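Local atomic coordinates of TIGR00266 family protein (Pseudomonas aeruginosa, PDB entry 1YOX), a protein that is of unknown function but belongs to the AIM24 family, named for mitochondrial biogenesis, whose beta-rich fold is grouped with the cupins. Residues C[107-119]-C[178-190]. Numbering follows the deposited sequence.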
# COMPACT_ATOMS: atom_id res chain seq x y z
N ASP C 107 -0.99 -4.88 29.62
CA ASP C 107 -1.57 -3.53 29.54
C ASP C 107 -3.06 -3.51 29.24
O ASP C 107 -3.66 -2.44 29.21
CB ASP C 107 -0.84 -2.68 28.49
CG ASP C 107 0.50 -2.14 28.99
OD1 ASP C 107 0.60 -1.73 30.18
OD2 ASP C 107 1.46 -2.13 28.19
N VAL C 108 -3.65 -4.67 28.99
CA VAL C 108 -5.06 -4.77 28.57
C VAL C 108 -5.76 -6.01 29.18
O VAL C 108 -6.63 -6.61 28.56
CB VAL C 108 -5.25 -4.78 27.00
CG1 VAL C 108 -4.81 -3.46 26.36
CG2 VAL C 108 -4.54 -5.98 26.35
N GLY C 109 -5.35 -6.39 30.40
CA GLY C 109 -6.10 -7.39 31.15
C GLY C 109 -5.80 -8.83 30.76
O GLY C 109 -6.37 -9.75 31.33
N GLY C 110 -4.88 -9.02 29.83
CA GLY C 110 -4.49 -10.37 29.41
C GLY C 110 -5.43 -10.98 28.39
O GLY C 110 -5.54 -12.20 28.31
N ARG C 111 -6.12 -10.12 27.63
CA ARG C 111 -6.98 -10.59 26.53
C ARG C 111 -7.18 -9.54 25.44
O ARG C 111 -7.55 -8.39 25.71
CB ARG C 111 -8.33 -11.06 27.05
CG ARG C 111 -9.17 -11.81 26.00
CD ARG C 111 -10.13 -12.78 26.67
NE ARG C 111 -11.01 -12.09 27.61
CZ ARG C 111 -11.36 -12.55 28.81
NH1 ARG C 111 -10.90 -13.73 29.23
NH2 ARG C 111 -12.17 -11.84 29.57
N LEU C 112 -6.96 -9.92 24.19
CA LEU C 112 -7.31 -9.01 23.11
C LEU C 112 -8.11 -9.74 22.06
O LEU C 112 -7.90 -10.93 21.84
CB LEU C 112 -6.07 -8.30 22.53
CG LEU C 112 -6.23 -7.20 21.47
CD1 LEU C 112 -6.84 -5.91 21.99
CD2 LEU C 112 -4.88 -6.92 20.77
N PHE C 113 -9.06 -9.03 21.49
CA PHE C 113 -9.84 -9.50 20.36
C PHE C 113 -9.29 -8.91 19.07
O PHE C 113 -8.99 -7.71 18.99
CB PHE C 113 -11.31 -9.14 20.54
CG PHE C 113 -11.94 -9.83 21.72
CD1 PHE C 113 -11.94 -9.23 22.98
CD2 PHE C 113 -12.48 -11.11 21.58
CE1 PHE C 113 -12.50 -9.90 24.10
CE2 PHE C 113 -13.05 -11.78 22.69
CZ PHE C 113 -13.07 -11.17 23.94
N CYS C 114 -9.19 -9.76 18.06
CA CYS C 114 -8.42 -9.39 16.90
C CYS C 114 -9.04 -9.93 15.64
O CYS C 114 -9.27 -11.12 15.57
CB CYS C 114 -7.02 -10.00 17.04
SG CYS C 114 -5.90 -9.23 15.99
N GLN C 115 -9.28 -9.08 14.64
CA GLN C 115 -9.66 -9.60 13.32
C GLN C 115 -8.54 -10.50 12.80
O GLN C 115 -7.38 -10.17 12.90
CB GLN C 115 -9.99 -8.49 12.31
CG GLN C 115 -10.77 -9.06 11.09
CD GLN C 115 -10.88 -8.13 9.90
OE1 GLN C 115 -10.88 -6.90 10.06
NE2 GLN C 115 -11.03 -8.72 8.69
N LYS C 116 -8.88 -11.66 12.26
CA LYS C 116 -7.85 -12.64 11.93
C LYS C 116 -6.79 -12.10 10.95
O LYS C 116 -5.59 -12.37 11.11
CB LYS C 116 -8.45 -13.97 11.48
CG LYS C 116 -7.43 -14.99 10.96
CD LYS C 116 -8.11 -16.22 10.35
CE LYS C 116 -7.24 -16.85 9.28
NZ LYS C 116 -6.82 -15.81 8.21
N ASP C 117 -7.23 -11.32 9.97
CA ASP C 117 -6.34 -10.75 8.95
C ASP C 117 -5.36 -9.80 9.61
O ASP C 117 -4.31 -9.52 9.06
CB ASP C 117 -7.13 -9.94 7.90
CG ASP C 117 -7.72 -10.82 6.81
OD1 ASP C 117 -7.06 -11.82 6.47
OD2 ASP C 117 -8.82 -10.50 6.28
N SER C 118 -5.77 -9.25 10.75
CA SER C 118 -4.97 -8.32 11.49
C SER C 118 -3.93 -8.95 12.41
O SER C 118 -2.95 -8.31 12.74
CB SER C 118 -5.87 -7.38 12.26
OG SER C 118 -6.20 -6.25 11.48
N PHE C 119 -4.14 -10.19 12.86
CA PHE C 119 -3.11 -10.87 13.63
C PHE C 119 -1.78 -10.98 12.85
O PHE C 119 -1.75 -11.47 11.72
CB PHE C 119 -3.57 -12.25 14.12
CG PHE C 119 -2.51 -13.02 14.84
CD1 PHE C 119 -2.20 -12.73 16.17
CD2 PHE C 119 -1.75 -13.99 14.19
CE1 PHE C 119 -1.18 -13.43 16.86
CE2 PHE C 119 -0.72 -14.70 14.87
CZ PHE C 119 -0.45 -14.41 16.20
N ASP C 178 -17.72 0.47 9.67
CA ASP C 178 -17.66 -0.45 8.52
C ASP C 178 -16.93 -1.73 8.93
O ASP C 178 -15.86 -1.70 9.50
CB ASP C 178 -16.98 0.18 7.30
CG ASP C 178 -17.05 -0.72 6.04
OD1 ASP C 178 -17.99 -1.54 5.91
OD2 ASP C 178 -16.18 -0.61 5.17
N THR C 179 -17.56 -2.87 8.68
CA THR C 179 -17.19 -4.11 9.36
C THR C 179 -15.73 -4.54 9.24
O THR C 179 -15.11 -4.87 10.24
CB THR C 179 -18.21 -5.23 9.06
OG1 THR C 179 -19.42 -4.93 9.78
CG2 THR C 179 -17.71 -6.60 9.49
N GLY C 180 -15.15 -4.49 8.05
CA GLY C 180 -13.75 -4.87 7.90
C GLY C 180 -12.75 -3.94 8.58
O GLY C 180 -11.62 -4.35 8.82
N CYS C 181 -13.17 -2.71 8.87
CA CYS C 181 -12.35 -1.69 9.52
C CYS C 181 -11.99 -1.96 10.99
O CYS C 181 -11.16 -1.26 11.56
CB CYS C 181 -13.00 -0.31 9.40
SG CYS C 181 -12.90 0.36 7.76
N LEU C 182 -12.60 -2.96 11.60
CA LEU C 182 -12.23 -3.33 12.96
C LEU C 182 -10.96 -4.17 13.06
O LEU C 182 -10.95 -5.33 12.67
CB LEU C 182 -13.40 -4.06 13.65
CG LEU C 182 -13.38 -4.27 15.18
CD1 LEU C 182 -13.18 -2.99 15.91
CD2 LEU C 182 -14.69 -4.95 15.65
N VAL C 183 -9.90 -3.59 13.59
CA VAL C 183 -8.67 -4.32 13.86
C VAL C 183 -8.75 -5.18 15.12
O VAL C 183 -8.69 -6.42 15.05
CB VAL C 183 -7.46 -3.36 13.97
CG1 VAL C 183 -6.15 -4.15 14.20
CG2 VAL C 183 -7.35 -2.53 12.72
N ALA C 184 -8.85 -4.50 16.27
CA ALA C 184 -8.75 -5.10 17.60
C ALA C 184 -9.61 -4.32 18.61
O ALA C 184 -9.91 -3.13 18.40
CB ALA C 184 -7.28 -5.12 18.06
N PHE C 185 -9.99 -5.00 19.70
CA PHE C 185 -10.64 -4.35 20.86
C PHE C 185 -10.47 -5.15 22.16
O PHE C 185 -10.33 -6.39 22.16
CB PHE C 185 -12.13 -4.06 20.60
CG PHE C 185 -12.96 -5.29 20.30
CD1 PHE C 185 -13.63 -5.96 21.31
CD2 PHE C 185 -13.08 -5.75 19.00
CE1 PHE C 185 -14.40 -7.09 21.04
CE2 PHE C 185 -13.84 -6.88 18.72
CZ PHE C 185 -14.50 -7.55 19.75
N THR C 186 -10.50 -4.41 23.26
CA THR C 186 -10.33 -4.94 24.61
C THR C 186 -11.67 -5.47 25.10
O THR C 186 -12.67 -5.36 24.39
CB THR C 186 -9.90 -3.80 25.57
OG1 THR C 186 -10.87 -2.74 25.50
CG2 THR C 186 -8.55 -3.23 25.16
N ASP C 187 -11.69 -6.03 26.31
CA ASP C 187 -12.94 -6.42 26.99
C ASP C 187 -13.75 -5.17 27.32
O ASP C 187 -13.21 -4.06 27.31
CB ASP C 187 -12.63 -7.18 28.28
CG ASP C 187 -12.42 -8.67 28.05
OD1 ASP C 187 -13.34 -9.35 27.54
OD2 ASP C 187 -11.32 -9.17 28.40
N GLY C 188 -15.03 -5.35 27.63
CA GLY C 188 -15.91 -4.24 28.02
C GLY C 188 -16.57 -3.53 26.85
O GLY C 188 -17.26 -2.50 27.01
N ILE C 189 -16.34 -4.10 25.66
CA ILE C 189 -16.90 -3.60 24.42
C ILE C 189 -17.76 -4.69 23.82
O ILE C 189 -17.30 -5.83 23.65
CB ILE C 189 -15.78 -3.25 23.42
CG1 ILE C 189 -14.90 -2.12 23.96
CG2 ILE C 189 -16.35 -2.92 22.05
CD1 ILE C 189 -15.64 -0.83 24.17
N ASP C 190 -19.01 -4.33 23.54
CA ASP C 190 -19.96 -5.23 22.89
C ASP C 190 -20.00 -4.93 21.39
O ASP C 190 -19.91 -3.76 20.98
CB ASP C 190 -21.35 -5.03 23.49
CG ASP C 190 -22.27 -6.22 23.26
OD1 ASP C 190 -23.07 -6.20 22.27
OD2 ASP C 190 -22.20 -7.16 24.11
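Phe113 and Phe185 face each other as a hydrogen-bonded pair between strands 111-115 and 182-185, antiparallel neighbours in a six-stranded sheet of this cupin-clan fold. Strand 146-152 flanks the first of them and strand 219-223 the second. Backbone bonds set the register: Phe113 N gives to Phe185 O and Phe185 N to Phe113 O, both at 3.0 Å, and past the non-hydrogen-bonded pair Cys114–Ala184, Gln115 N reaches Val183 O at 2.8 Å, nearly straight at 167°. Val183 and Ala184 both lie opposite Trp221 on strand 219-223, forming a classic beta bulge on that side.

The two phenylalanine rings are nearly parallel (12°) but offset, with little of one ring lying over the other. Phe185 has its CG between the backbone N and carbonyl carbon (chi1 60°), which brings one face of its ring against the CB of Phe113 in a CH-pi contact, the methylene standing over the ring centre. On the sheet's other face, the small side chain of Ala184 leaves room for Leu112, whose CD1 packs on its CB at 4.0 Å. Val108 CG1 meets the Thr186 methyl, while the Thr186 hydroxyl hydrogen-bonds to Thr219 N; a threonine suits both demands.

A salt bridge joins Arg111, at the start of its strand, to Asp187. Arg111 bends at chi3, bringing NE and NH2 to the carboxylate through individually weak hydrogen bonds, the guanidinium and carboxylate planes being perpendicular. The same carboxylate also touches the Phe113 ring: Asp187 OD1 lies 3.6 Å from Phe113 CE1, at the ring's edge and near its plane.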